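Local coordinates for thiosulfate sulfurtransferase YnjE (Escherichia coli, PDB 2WLR), which catalyses the transfer of sulfur from thiosulfate to cyanide, giving thiocyanate and sulfite, as a monomeric periplasmic protein built from rhodanese domains, at residues Ile151-Gly156 and Val206-Arg211; Asp212-Ala217 and Gly368-Glu373; Val219-Leu224 and Gln271-Met276; Lys229-Leu234 and Thr374-Arg379. All coordinates share one frame; numbering follows the deposited sequence.

Contact 1 of 4, residues Ile151-Gly156 and Val206-Arg211; sequences IEAAWG and VILYGR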
loop_
_atom_site.group_PDB
_atom_site.type_symbol
_atom_site.label_atom_id
_atom_site.label_comp_id
_atom_site.label_asym_id
_atom_site.label_seq_id
_atom_site.Cartn_x
_atom_site.Cartn_y
_atom_site.Cartn_z
ATOM N N ILE A 151 -15.000 7.042 -1.837
ATOM C CA ILE A 151 -14.588 8.275 -2.479
ATOM C C ILE A 151 -13.431 8.034 -3.407
ATOM O O ILE A 151 -12.393 7.481 -2.980
ATOM C CB ILE A 151 -14.162 9.325 -1.437
ATOM C CG1 ILE A 151 -15.235 9.502 -0.342
ATOM C CG2 ILE A 151 -13.917 10.667 -2.102
ATOM C CD1 ILE A 151 -15.007 10.657 0.579
ATOM N N GLU A 152 -13.577 8.479 -4.648
ATOM C CA GLU A 152 -12.505 8.504 -5.642
ATOM C C GLU A 152 -11.717 9.789 -5.473
ATOM O O GLU A 152 -12.291 10.871 -5.365
ATOM C CB GLU A 152 -13.024 8.465 -7.092
ATOM C CG GLU A 152 -11.899 8.431 -8.093
ATOM C CD GLU A 152 -12.283 8.040 -9.522
ATOM O OE1 GLU A 152 -13.347 7.410 -9.777
ATOM O OE2 GLU A 152 -11.433 8.323 -10.414
ATOM N N ALA A 153 -10.393 9.676 -5.427
ATOM C CA ALA A 153 -9.501 10.831 -5.319
ATOM C C ALA A 153 -8.644 10.940 -6.571
ATOM O O ALA A 153 -8.113 9.942 -7.061
ATOM C CB ALA A 153 -8.586 10.698 -4.039
ATOM N N ALA A 154 -8.521 12.152 -7.087
ATOM C CA ALA A 154 -7.634 12.443 -8.200
ATOM C C ALA A 154 -7.344 13.932 -8.233
ATOM O O ALA A 154 -8.006 14.724 -7.556
ATOM C CB ALA A 154 -8.233 11.975 -9.534
ATOM N N TRP A 155 -6.340 14.309 -9.014
ATOM C CA TRP A 155 -5.996 15.706 -9.206
ATOM C C TRP A 155 -7.019 16.382 -10.132
ATOM O O TRP A 155 -7.340 15.865 -11.195
ATOM C CB TRP A 155 -4.576 15.872 -9.771
ATOM C CG TRP A 155 -4.329 17.297 -10.139
ATOM C CD1 TRP A 155 -3.956 18.281 -9.305
ATOM C CD2 TRP A 155 -4.511 17.906 -11.436
ATOM N NE1 TRP A 155 -3.879 19.483 -9.983
ATOM C CE2 TRP A 155 -4.228 19.274 -11.292
ATOM C CE3 TRP A 155 -4.907 17.425 -12.689
ATOM C CZ2 TRP A 155 -4.299 20.176 -12.365
ATOM C CZ3 TRP A 155 -4.986 18.319 -13.762
ATOM C CH2 TRP A 155 -4.680 19.674 -13.587
ATOM N N GLY A 156 -7.527 17.518 -9.677
ATOM C CA GLY A 156 -8.371 18.375 -10.500
ATOM C C GLY A 156 -9.829 17.974 -10.511
ATOM O O GLY A 156 -10.269 17.120 -9.738
ATOM N N VAL A 206 -14.198 5.882 5.884
ATOM C CA VAL A 206 -13.953 6.399 4.533
ATOM C C VAL A 206 -13.096 5.395 3.771
ATOM O O VAL A 206 -11.987 5.057 4.222
ATOM C CB VAL A 206 -13.300 7.758 4.560
ATOM C CG1 VAL A 206 -13.041 8.231 3.149
ATOM C CG2 VAL A 206 -14.158 8.810 5.342
ATOM N N ILE A 207 -13.597 4.945 2.639
ATOM C CA ILE A 207 -12.852 4.068 1.736
ATOM C C ILE A 207 -12.484 4.901 0.507
ATOM O O ILE A 207 -13.350 5.291 -0.262
ATOM C CB ILE A 207 -13.652 2.795 1.380
ATOM C CG1 ILE A 207 -14.091 2.070 2.663
ATOM C CG2 ILE A 207 -12.835 1.870 0.504
ATOM C CD1 ILE A 207 -15.511 1.710 2.643
ATOM N N LEU A 208 -11.208 5.134 0.312
ATOM C CA LEU A 208 -10.690 5.911 -0.798
ATOM C C LEU A 208 -10.098 5.020 -1.864
ATOM O O LEU A 208 -9.469 3.980 -1.577
ATOM C CB LEU A 208 -9.625 6.902 -0.300
ATOM C CG LEU A 208 -10.199 8.113 0.447
ATOM C CD1 LEU A 208 -9.310 8.561 1.590
ATOM C CD2 LEU A 208 -10.481 9.254 -0.560
ATOM N N TYR A 209 -10.249 5.445 -3.107
ATOM C CA TYR A 209 -9.557 4.803 -4.214
ATOM C C TYR A 209 -9.161 5.826 -5.213
ATOM O O TYR A 209 -9.701 6.918 -5.250
ATOM C CB TYR A 209 -10.381 3.694 -4.891
ATOM C CG TYR A 209 -11.517 4.197 -5.786
ATOM C CD1 TYR A 209 -12.748 4.562 -5.264
ATOM C CD2 TYR A 209 -11.336 4.301 -7.160
ATOM C CE1 TYR A 209 -13.765 5.029 -6.112
ATOM C CE2 TYR A 209 -12.346 4.754 -7.976
ATOM C CZ TYR A 209 -13.536 5.110 -7.453
ATOM O OH TYR A 209 -14.551 5.579 -8.283
ATOM N N GLY A 210 -8.200 5.472 -6.030
ATOM C CA GLY A 210 -7.774 6.358 -7.106
ATOM C C GLY A 210 -7.465 5.559 -8.342
ATOM O O GLY A 210 -7.272 4.371 -8.280
ATOM N N ARG A 211 -7.392 6.231 -9.483
ATOM C CA ARG A 211 -6.799 5.618 -10.638
ATOM C C ARG A 211 -5.322 5.356 -10.317
ATOM O O ARG A 211 -4.756 4.381 -10.777
ATOM C CB ARG A 211 -6.931 6.493 -11.898
ATOM C CG ARG A 211 -8.010 6.006 -12.909
ATOM C CD ARG A 211 -9.439 6.357 -12.518
ATOM N NE ARG A 211 -10.370 5.843 -13.532
ATOM C CZ ARG A 211 -11.699 5.921 -13.503
ATOM N NH1 ARG A 211 -12.343 6.505 -12.506
ATOM N NH2 ARG A 211 -12.361 5.382 -14.506
HETATM O O HOH W 1 -8.927 8.616 -9.633
#
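The Tyr-209 ring takes Glu-152 CB over one face in a CH-pi contact, 3.9 Å from the ring centroid, while the Arg-211 guanidinium meets the Glu-152 carboxylate at its edge. Both meetings lie near the C-terminal ends of strands 148-154 and 205-209, neighbours in the central parallel sheet of a rhodanese domain. Ile-151 pairs with Leu-208 and Glu-152 with Tyr-209, and three backbone bonds join them: Ile-151 N to Ile-207 O, Tyr-209 N to Ile-151 O, and Ala-153 N to Tyr-209 O at 2.8 Å. With CG anti to the backbone N (chi1 -178°) and an extended chain, Glu-152 carries its carboxylate to the hydroxyl end of the ring. OE2 accepts from Arg-211 NH1 on its syn side, a salt bridge of 2.9 Å; OE1 has a weak bond from Tyr-209 OH, which is also bonded to Ile-166 N. A long aliphatic stem ending in a charge thus suits this buried place. An alanine here would keep a methyl over the ring but is likely to leave Arg-211 without its carboxylate mate. On the other sheet face, toward helix 213-226, branched apolar side chains fit: Ile-151 CB lies 3.8 Å from Leu-208 CD2, the two chains side by side. One water donates to Glu-152 OE2 and to Ala-153 O, and accepts from Arg-211 N at 2.8 Å.

Contact 2 of 4, residues Asp212-Ala217 and Gly368-Glu373; sequences DVYAAA and GWRASE
Tyr-214 packs against Trp-369 and Arg-370 in the first turn of helix 369-380, which follows the active-site loop. The six-membered ring of Trp-369 turns its edge to the face of the tyrosine in a T-shaped pair, planes at 83° and centroids 4.9 Å apart, with Trp-369 CE3 over the ring centre. At the tyrosine's edge Arg-370 CG stands 3.6 Å from Tyr-214 CD2. Tyr-214 reaches both because its CG sits between the backbone N and the carbonyl carbon (chi1 73°). The crossing joins two rhodanese-like domains: helices 213-226 and 369-380 meet almost perpendicularly. Alanines let them close in, as Ala-217 CB comes 3.4 Å from Glu-373 N and Ala-215 CA lies over the Trp-369 face. Were Tyr-214 replaced by a serine, the Trp-369 edge would probably lose the ring it points at and the Arg-370 stem its neighbour on that side. That stem leads to a guanidinium thought, by similarity, to bind substrate; its NE is bonded to the oxidised catalytic Cys-365. The Glu-373 side chain crosses Val-213 at about a right angle, its carboxylate against Val-213 CG1; OE2 is bonded to His-334, and a water bridges OE1, at 2.7 Å, to Tyr-214 N.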
loop_
_atom_site.group_PDB
_atom_site.type_symbol
_atom_site.label_atom_id
_atom_site.label_comp_id
_atom_site.label_asym_id
_atom_site.label_seq_id
_atom_site.Cartn_x
_atom_site.Cartn_y
_atom_site.Cartn_z
ATOM N N ASP A 212 -4.725 6.217 -9.495
ATOM C CA ASP A 212 -3.407 5.951 -8.909
ATOM C C ASP A 212 -3.601 5.882 -7.397
ATOM O O ASP A 212 -4.231 6.753 -6.802
ATOM C CB ASP A 212 -2.430 7.083 -9.221
ATOM C CG ASP A 212 -2.240 7.305 -10.717
ATOM O OD1 ASP A 212 -2.054 6.328 -11.485
ATOM O OD2 ASP A 212 -2.265 8.491 -11.107
ATOM N N VAL A 213 -3.016 4.862 -6.774
ATOM C CA VAL A 213 -3.206 4.646 -5.353
ATOM C C VAL A 213 -2.714 5.848 -4.560
ATOM O O VAL A 213 -3.342 6.217 -3.578
ATOM C CB VAL A 213 -2.503 3.359 -4.910
ATOM C CG1 VAL A 213 -2.485 3.240 -3.399
ATOM C CG2 VAL A 213 -3.197 2.128 -5.533
ATOM N N TYR A 214 -1.592 6.448 -4.963
ATOM C CA TYR A 214 -1.024 7.534 -4.180
ATOM C C TYR A 214 -1.882 8.767 -4.034
ATOM O O TYR A 214 -1.742 9.462 -3.039
ATOM C CB TYR A 214 0.437 7.825 -4.542
ATOM C CG TYR A 214 0.772 8.520 -5.847
ATOM C CD1 TYR A 214 -0.104 8.567 -6.940
ATOM C CD2 TYR A 214 2.016 9.150 -5.975
ATOM C CE1 TYR A 214 0.261 9.219 -8.112
ATOM C CE2 TYR A 214 2.370 9.803 -7.144
ATOM C CZ TYR A 214 1.493 9.847 -8.186
ATOM O OH TYR A 214 1.877 10.507 -9.338
ATOM N N ALA A 215 -2.794 9.006 -4.974
ATOM C CA ALA A 215 -3.735 10.108 -4.807
ATOM C C ALA A 215 -4.688 9.841 -3.657
ATOM O O ALA A 215 -4.946 10.735 -2.826
ATOM C CB ALA A 215 -4.498 10.377 -6.114
ATOM N N ALA A 216 -5.244 8.632 -3.629
ATOM C CA ALA A 216 -6.115 8.210 -2.550
ATOM C C ALA A 216 -5.375 8.210 -1.205
ATOM O O ALA A 216 -5.925 8.621 -0.176
ATOM C CB ALA A 216 -6.691 6.844 -2.845
ATOM N N ALA A 217 -4.115 7.773 -1.211
ATOM C CA ALA A 217 -3.345 7.685 -0.011
ATOM C C ALA A 217 -3.060 9.046 0.595
ATOM O O ALA A 217 -3.023 9.217 1.811
ATOM C CB ALA A 217 -2.018 6.939 -0.239
ATOM N N GLY A 368 4.706 14.873 -1.044
ATOM C CA GLY A 368 3.985 14.083 -0.013
ATOM C C GLY A 368 3.147 12.914 -0.534
ATOM O O GLY A 368 2.746 12.073 0.274
ATOM N N TRP A 369 2.863 12.825 -1.842
ATOM C CA TRP A 369 1.941 11.778 -2.347
ATOM C C TRP A 369 2.505 10.348 -2.217
ATOM O O TRP A 369 1.860 9.467 -1.663
ATOM C CB TRP A 369 1.560 11.987 -3.803
ATOM C CG TRP A 369 0.578 13.065 -4.090
ATOM C CD1 TRP A 369 0.421 14.268 -3.444
ATOM C CD2 TRP A 369 -0.362 13.041 -5.152
ATOM N NE1 TRP A 369 -0.568 14.980 -4.060
ATOM C CE2 TRP A 369 -1.063 14.252 -5.109
ATOM C CE3 TRP A 369 -0.668 12.118 -6.156
ATOM C CZ2 TRP A 369 -2.070 14.555 -6.024
ATOM C CZ3 TRP A 369 -1.679 12.422 -7.059
ATOM C CH2 TRP A 369 -2.359 13.622 -6.985
ATOM N N ARG A 370 3.715 10.109 -2.720
ATOM C CA ARG A 370 4.284 8.753 -2.646
ATOM C C ARG A 370 4.512 8.350 -1.173
ATOM O O ARG A 370 4.273 7.208 -0.795
ATOM C CB ARG A 370 5.585 8.682 -3.437
ATOM C CG ARG A 370 5.410 8.838 -4.924
ATOM C CD ARG A 370 6.752 8.930 -5.635
ATOM N NE ARG A 370 7.322 10.260 -5.460
ATOM C CZ ARG A 370 8.502 10.626 -5.950
ATOM N NH1 ARG A 370 9.269 9.741 -6.584
ATOM N NH2 ARG A 370 8.925 11.874 -5.787
ATOM N N ALA A 371 4.973 9.283 -0.351
ATOM C CA ALA A 371 5.142 9.072 1.079
ATOM C C ALA A 371 3.845 8.667 1.753
ATOM O O ALA A 371 3.857 7.893 2.722
ATOM C CB ALA A 371 5.697 10.347 1.726
ATOM N N SER A 372 2.721 9.172 1.247
ATOM C CA SER A 372 1.448 8.806 1.838
ATOM C C SER A 372 1.066 7.382 1.541
ATOM O O SER A 372 0.483 6.713 2.397
ATOM C CB SER A 372 0.360 9.735 1.347
ATOM O OG SER A 372 0.669 11.089 1.676
ATOM N N GLU A 373 1.343 6.936 0.335
ATOM C CA GLU A 373 1.111 5.535 -0.005
ATOM C C GLU A 373 1.941 4.629 0.902
ATOM O O GLU A 373 1.403 3.626 1.449
ATOM C CB GLU A 373 1.417 5.302 -1.500
ATOM C CG GLU A 373 1.190 3.870 -1.931
ATOM C CD GLU A 373 1.244 3.665 -3.435
ATOM O OE1 GLU A 373 1.460 4.641 -4.200
ATOM O OE2 GLU A 373 1.072 2.502 -3.853
HETATM O O HOH W 2 0.427 4.942 -6.623
#

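Contact 3 of 4, residues Val219-Leu224 and Gln271-Met276; sequences VAQIML and QLMLDM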
loop_
_atom_site.group_PDB
_atom_site.type_symbol
_atom_site.label_atom_id
_atom_site.label_comp_id
_atom_site.label_asym_id
_atom_site.label_seq_id
_atom_site.Cartn_x
_atom_site.Cartn_y
_atom_site.Cartn_z
ATOM N N VAL A 219 -4.936 11.773 0.348
ATOM C CA VAL A 219 -6.161 12.217 1.006
ATOM C C VAL A 219 -6.351 11.418 2.290
ATOM O O VAL A 219 -6.690 11.967 3.332
ATOM C CB VAL A 219 -7.369 12.074 0.089
ATOM C CG1 VAL A 219 -8.667 12.460 0.794
ATOM C CG2 VAL A 219 -7.195 12.933 -1.160
ATOM N N ALA A 220 -6.119 10.111 2.239
ATOM C CA ALA A 220 -6.320 9.282 3.398
ATOM C C ALA A 220 -5.467 9.678 4.566
ATOM O O ALA A 220 -5.954 9.720 5.703
ATOM C CB ALA A 220 -6.058 7.792 3.038
ATOM N N GLN A 221 -4.172 9.880 4.351
ATOM C CA GLN A 221 -3.279 10.177 5.445
ATOM C C GLN A 221 -3.669 11.513 6.094
ATOM O O GLN A 221 -3.617 11.665 7.322
ATOM C CB GLN A 221 -1.824 10.172 4.972
ATOM C CG GLN A 221 -0.755 10.386 6.071
ATOM C CD GLN A 221 -0.495 11.856 6.407
ATOM O OE1 GLN A 221 -0.915 12.728 5.693
ATOM N NE2 GLN A 221 0.174 12.109 7.536
ATOM N N ILE A 222 -4.082 12.483 5.265
ATOM C CA ILE A 222 -4.497 13.786 5.787
ATOM C C ILE A 222 -5.789 13.648 6.612
ATOM O O ILE A 222 -5.924 14.239 7.677
ATOM C CB ILE A 222 -4.624 14.814 4.652
ATOM C CG1 ILE A 222 -3.221 15.222 4.194
ATOM C CG2 ILE A 222 -5.370 16.082 5.134
ATOM C CD1 ILE A 222 -3.176 15.895 2.846
HETATM N N MSE A 223 -6.690 12.778 6.174
HETATM C CA MSE A 223 -7.891 12.497 6.982
HETATM C C MSE A 223 -7.572 11.851 8.306
HETATM O O MSE A 223 -8.208 12.164 9.333
HETATM C CB MSE A 223 -8.872 11.626 6.217
HETATM C CG MSE A 223 -9.531 12.364 5.086
HETATM SE SE MSE A 223 -10.934 11.286 4.292
HETATM C CE MSE A 223 -11.548 12.675 3.000
ATOM N N LEU A 224 -6.583 10.947 8.334
ATOM C CA LEU A 224 -6.186 10.290 9.590
ATOM C C LEU A 224 -5.599 11.340 10.548
ATOM O O LEU A 224 -5.909 11.358 11.729
ATOM C CB LEU A 224 -5.186 9.164 9.346
ATOM C CG LEU A 224 -5.807 7.906 8.764
ATOM C CD1 LEU A 224 -4.679 7.019 8.223
ATOM C CD2 LEU A 224 -6.636 7.120 9.768
ATOM N N GLN A 271 0.514 13.792 15.437
ATOM C CA GLN A 271 1.795 13.091 15.329
ATOM C C GLN A 271 1.990 12.368 13.959
ATOM O O GLN A 271 3.079 11.918 13.633
ATOM C CB GLN A 271 1.981 12.111 16.531
ATOM C CG GLN A 271 1.222 10.807 16.470
ATOM C CD GLN A 271 -0.287 10.920 16.593
ATOM O OE1 GLN A 271 -0.821 11.981 16.977
ATOM N NE2 GLN A 271 -0.984 9.831 16.318
ATOM N N LEU A 272 0.924 12.260 13.168
ATOM C CA LEU A 272 1.009 11.586 11.862
ATOM C C LEU A 272 1.642 12.464 10.797
ATOM O O LEU A 272 1.972 11.965 9.713
ATOM C CB LEU A 272 -0.362 11.116 11.385
ATOM C CG LEU A 272 -1.080 10.148 12.336
ATOM C CD1 LEU A 272 -2.410 9.716 11.782
ATOM C CD2 LEU A 272 -0.187 8.966 12.680
HETATM N N MSE A 273 1.826 13.749 11.078
HETATM C CA MSE A 273 2.488 14.663 10.158
HETATM C C MSE A 273 3.635 15.348 10.870
HETATM O O MSE A 273 3.502 15.769 12.024
HETATM C CB MSE A 273 1.544 15.732 9.621
HETATM C CG MSE A 273 2.042 16.349 8.309
HETATM SE SE MSE A 273 1.861 15.152 6.760
HETATM C CE MSE A 273 0.218 15.706 6.103
ATOM N N LEU A 274 4.772 15.428 10.199
ATOM C CA LEU A 274 5.911 16.155 10.723
ATOM C C LEU A 274 6.177 17.396 9.919
ATOM O O LEU A 274 5.963 17.441 8.701
ATOM C CB LEU A 274 7.177 15.309 10.731
ATOM C CG LEU A 274 7.170 14.013 11.494
ATOM C CD1 LEU A 274 8.619 13.517 11.587
ATOM C CD2 LEU A 274 6.593 14.119 12.900
ATOM N N ASP A 275 6.673 18.409 10.626
ATOM C CA ASP A 275 7.204 19.591 10.000
ATOM C C ASP A 275 8.723 19.452 9.791
ATOM O O ASP A 275 9.322 18.449 10.158
ATOM C CB ASP A 275 6.833 20.854 10.800
ATOM C CG ASP A 275 7.568 20.997 12.125
ATOM O OD1 ASP A 275 8.616 20.356 12.391
ATOM O OD2 ASP A 275 7.077 21.835 12.931
HETATM N N MSE A 276 9.336 20.480 9.203
HETATM C CA MSE A 276 10.742 20.371 8.826
HETATM C C MSE A 276 11.682 20.134 9.989
HETATM O O MSE A 276 12.605 19.331 9.886
HETATM C CB MSE A 276 11.187 21.604 8.070
HETATM C CG MSE A 276 12.618 21.519 7.576
HETATM SE SE MSE A 276 12.946 22.817 6.172
HETATM C CE MSE A 276 12.550 24.394 7.233
#
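The helical segment 219-224 passes a chain that turns from 3-10 helix into the short strand 273-274, and the backbones stay well apart, CA to CA 7.7 Å between Leu-224 and Leu-272 and 8.3 Å between Ile-222 and Met-273. Side chains therefore span the distance. Gln-221 does so with CG anti to the backbone N (chi1 -176°) and a bend at chi2, which swing its amide across to the junction of 3-10 segment and strand, where NE2 lies 2.8 Å from Leu-272 O. The same amide rests against Met-273, a selenomethionine in this crystal: its CE is 3.2 Å from Gln-221 OE1, and its SE 3.6 Å from Gln-221 NE2. Folded at both chi2 and chi3, the Met-273 chain also brings CE to 4.0 Å from Ile-222 CG1, so one unbranched, pliable side chain serves a polar neighbour and an apolar one. Leucines close the other end, with Leu-272 CD1 3.7 Å from Leu-224 CB. The contact joins two rhodanese-like units: strand 273-274 is an outermost strand of the last sheet and bonds through its backbone to Val-388, whereas helix 213-226 belongs to the preceding domain. The chemistry is mainly apolar, with a buried amide laid against a selenomethionine and close to a main-chain carbonyl, so shape and side-chain length matter more here than charge.

Contact 4 of 4, residues Lys229-Leu234 and Thr374-Arg379; sequences KDVRLL and TFMYAR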
loop_
_atom_site.group_PDB
_atom_site.type_symbol
_atom_site.label_atom_id
_atom_site.label_comp_id
_atom_site.label_asym_id
_atom_site.label_seq_id
_atom_site.Cartn_x
_atom_site.Cartn_y
_atom_site.Cartn_z
ATOM N N LYS A 229 -11.331 8.205 12.138
ATOM C CA LYS A 229 -10.782 7.056 12.826
ATOM C C LYS A 229 -10.502 5.894 11.877
ATOM O O LYS A 229 -9.449 5.250 11.981
ATOM C CB LYS A 229 -11.716 6.615 13.950
ATOM C CG LYS A 229 -11.887 7.642 15.059
ATOM C CD LYS A 229 -12.797 7.162 16.205
ATOM C CE LYS A 229 -12.491 7.912 17.506
ATOM N NZ LYS A 229 -11.125 7.588 18.060
ATOM N N ASP A 230 -11.433 5.624 10.982
ATOM C CA ASP A 230 -11.415 4.439 10.131
ATOM C C ASP A 230 -11.328 4.887 8.671
ATOM O O ASP A 230 -12.317 5.263 8.071
ATOM C CB ASP A 230 -12.645 3.582 10.441
ATOM C CG ASP A 230 -12.697 2.284 9.641
ATOM O OD1 ASP A 230 -11.701 1.960 8.955
ATOM O OD2 ASP A 230 -13.743 1.593 9.736
ATOM N N VAL A 231 -10.101 4.877 8.142
ATOM C CA VAL A 231 -9.800 5.239 6.773
ATOM C C VAL A 231 -9.114 4.024 6.130
ATOM O O VAL A 231 -8.148 3.464 6.679
ATOM C CB VAL A 231 -8.892 6.473 6.652
ATOM C CG1 VAL A 231 -8.634 6.798 5.204
ATOM C CG2 VAL A 231 -9.504 7.694 7.355
ATOM N N ARG A 232 -9.598 3.670 4.959
ATOM C CA ARG A 232 -9.169 2.496 4.217
ATOM C C ARG A 232 -8.920 2.857 2.770
ATOM O O ARG A 232 -9.401 3.891 2.270
ATOM C CB ARG A 232 -10.225 1.411 4.294
ATOM C CG ARG A 232 -10.650 1.143 5.699
ATOM C CD ARG A 232 -11.490 -0.077 5.807
ATOM N NE ARG A 232 -12.161 -0.168 7.083
ATOM C CZ ARG A 232 -12.812 -1.248 7.494
ATOM N NH1 ARG A 232 -12.791 -2.363 6.779
ATOM N NH2 ARG A 232 -13.478 -1.198 8.638
ATOM N N LEU A 233 -8.149 2.007 2.097
ATOM C CA LEU A 233 -7.851 2.166 0.666
ATOM C C LEU A 233 -8.317 0.946 -0.054
ATOM O O LEU A 233 -8.204 -0.163 0.445
ATOM C CB LEU A 233 -6.351 2.228 0.404
ATOM C CG LEU A 233 -5.581 3.424 0.925
ATOM C CD1 LEU A 233 -4.081 3.265 0.564
ATOM C CD2 LEU A 233 -6.157 4.733 0.384
ATOM N N LEU A 234 -8.767 1.137 -1.280
ATOM C CA LEU A 234 -8.887 0.011 -2.203
ATOM C C LEU A 234 -7.518 -0.363 -2.755
ATOM O O LEU A 234 -6.907 0.388 -3.481
ATOM C CB LEU A 234 -9.840 0.333 -3.357
ATOM C CG LEU A 234 -10.009 -0.706 -4.463
ATOM C CD1 LEU A 234 -10.501 -2.060 -3.905
ATOM C CD2 LEU A 234 -10.968 -0.216 -5.538
ATOM N N THR A 374 3.228 4.911 1.087
ATOM C CA THR A 374 4.041 4.085 1.968
ATOM C C THR A 374 3.589 4.179 3.412
ATOM O O THR A 374 3.641 3.172 4.128
ATOM C CB THR A 374 5.551 4.372 1.894
ATOM O OG1 THR A 374 5.813 5.760 2.044
ATOM C CG2 THR A 374 6.077 3.925 0.529
ATOM N N PHE A 375 3.171 5.372 3.848
ATOM C CA PHE A 375 2.586 5.501 5.179
ATOM C C PHE A 375 1.408 4.549 5.345
ATOM O O PHE A 375 1.293 3.840 6.361
ATOM C CB PHE A 375 2.098 6.916 5.428
ATOM C CG PHE A 375 1.304 7.074 6.683
ATOM C CD1 PHE A 375 -0.053 6.888 6.658
ATOM C CD2 PHE A 375 1.903 7.449 7.868
ATOM C CE1 PHE A 375 -0.811 7.044 7.811
ATOM C CE2 PHE A 375 1.133 7.592 9.019
ATOM C CZ PHE A 375 -0.232 7.396 8.963
HETATM N N MSE A 376 0.487 4.545 4.380
HETATM C CA MSE A 376 -0.673 3.652 4.491
HETATM C C MSE A 376 -0.295 2.186 4.524
HETATM O O MSE A 376 -0.882 1.424 5.276
HETATM C CB MSE A 376 -1.716 3.949 3.413
HETATM C CG MSE A 376 -2.321 5.336 3.454
HETATM SE SE MSE A 376 -3.352 5.682 5.077
HETATM C CE MSE A 376 -4.945 4.614 4.611
ATOM N N TYR A 377 0.669 1.779 3.709
ATOM C CA TYR A 377 1.159 0.398 3.770
ATOM C C TYR A 377 1.801 0.074 5.140
ATOM O O TYR A 377 1.467 -0.919 5.750
ATOM C CB TYR A 377 2.127 0.118 2.639
ATOM C CG TYR A 377 1.543 0.218 1.240
ATOM C CD1 TYR A 377 0.150 0.112 1.015
ATOM C CD2 TYR A 377 2.360 0.479 0.152
ATOM C CE1 TYR A 377 -0.382 0.204 -0.244
ATOM C CE2 TYR A 377 1.815 0.556 -1.118
ATOM C CZ TYR A 377 0.447 0.424 -1.294
ATOM O OH TYR A 377 -0.074 0.521 -2.571
ATOM N N ALA A 378 2.682 0.941 5.635
ATOM C CA ALA A 378 3.314 0.708 6.938
ATOM C C ALA A 378 2.294 0.651 8.064
ATOM O O ALA A 378 2.409 -0.140 8.958
ATOM C CB ALA A 378 4.334 1.827 7.218
ATOM N N ARG A 379 1.263 1.497 7.992
ATOM C CA ARG A 379 0.165 1.464 8.944
ATOM C C ARG A 379 -0.543 0.096 8.923
ATOM O O ARG A 379 -0.748 -0.527 9.979
ATOM C CB ARG A 379 -0.807 2.590 8.618
ATOM C CG ARG A 379 -2.042 2.630 9.500
ATOM C CD ARG A 379 -2.961 3.757 9.075
ATOM N NE ARG A 379 -4.284 3.760 9.711
ATOM C CZ ARG A 379 -5.442 3.514 9.106
ATOM N NH1 ARG A 379 -5.517 3.131 7.839
ATOM N NH2 ARG A 379 -6.565 3.592 9.818
HETATM O O HOH W 3 -9.025 1.926 9.527
#
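Arg-379 and Met-376, one turn apart on helix 369-380, reach strand 231-234 in contrasting ways. Arg-379 is stretched out, CG anti to the backbone N (chi1 177°) and the chain straight as far as NE, and this delivers the guanidinium to the main chain of the strand. NH1 donates to Val-231 O at 2.9 Å with an N-H...O angle of 155°, the oxygen lying near the guanidinium edge but somewhat tilted from its plane. Met-376, a selenomethionine here, is instead curled at chi2 and chi3 and folds over Leu-233: Met-376 CB is 3.8 Å from Leu-233 CD1, and the bends then bring its CE to 3.9 Å from Leu-233 CG. The two chains cross obliquely, and that methyl also nears Val-231. An unbranched, flexible chain can bend to lay both its stem and its end methyl against a leucine, and with the two axes 10.2 Å apart, a long extended arginine suits a bond to the strand's main chain. Beyond the carbonyl, Asp-230 is clasped by Arg-232, NE to OD1 at 2.9 Å and NH2 to OD2, on the syn lone pairs and nearly in the guanidinium plane. A water donates to Asp-230 OD1 and accepts from Arg-379 NH2 at 3.0 Å, linking this pair to the helix. The contact thus joins the second rhodanese-like domain to the third, and its chemistry implies an apolar interior with a water-bridged margin, where the charge of Arg-379 is met by a carbonyl and, through water, probably eased by Asp-230, whose direct partner is Arg-232.

All four contacts are largely buried, but they differ in role. Contact 1 lies within one domain, as parallel strand pairing plus a salt bridge; contacts 2, 3 and 4 join that domain to the next. Helix 213-226 serves contacts 2 and 3 and also lies over the apolar sheet face of contact 1, while helix 369-380 serves contacts 2 and 4. Contacts 1 and 4 share one sheet, where strands 205-209 and 231-234 are neighbours. The chemistry follows the place: aromatic and alanine packing beside the active site in contact 2, an amide among apolar chains in contact 3, and a helix arginine on a strand carbonyl, near partly exposed charges, in contact 4.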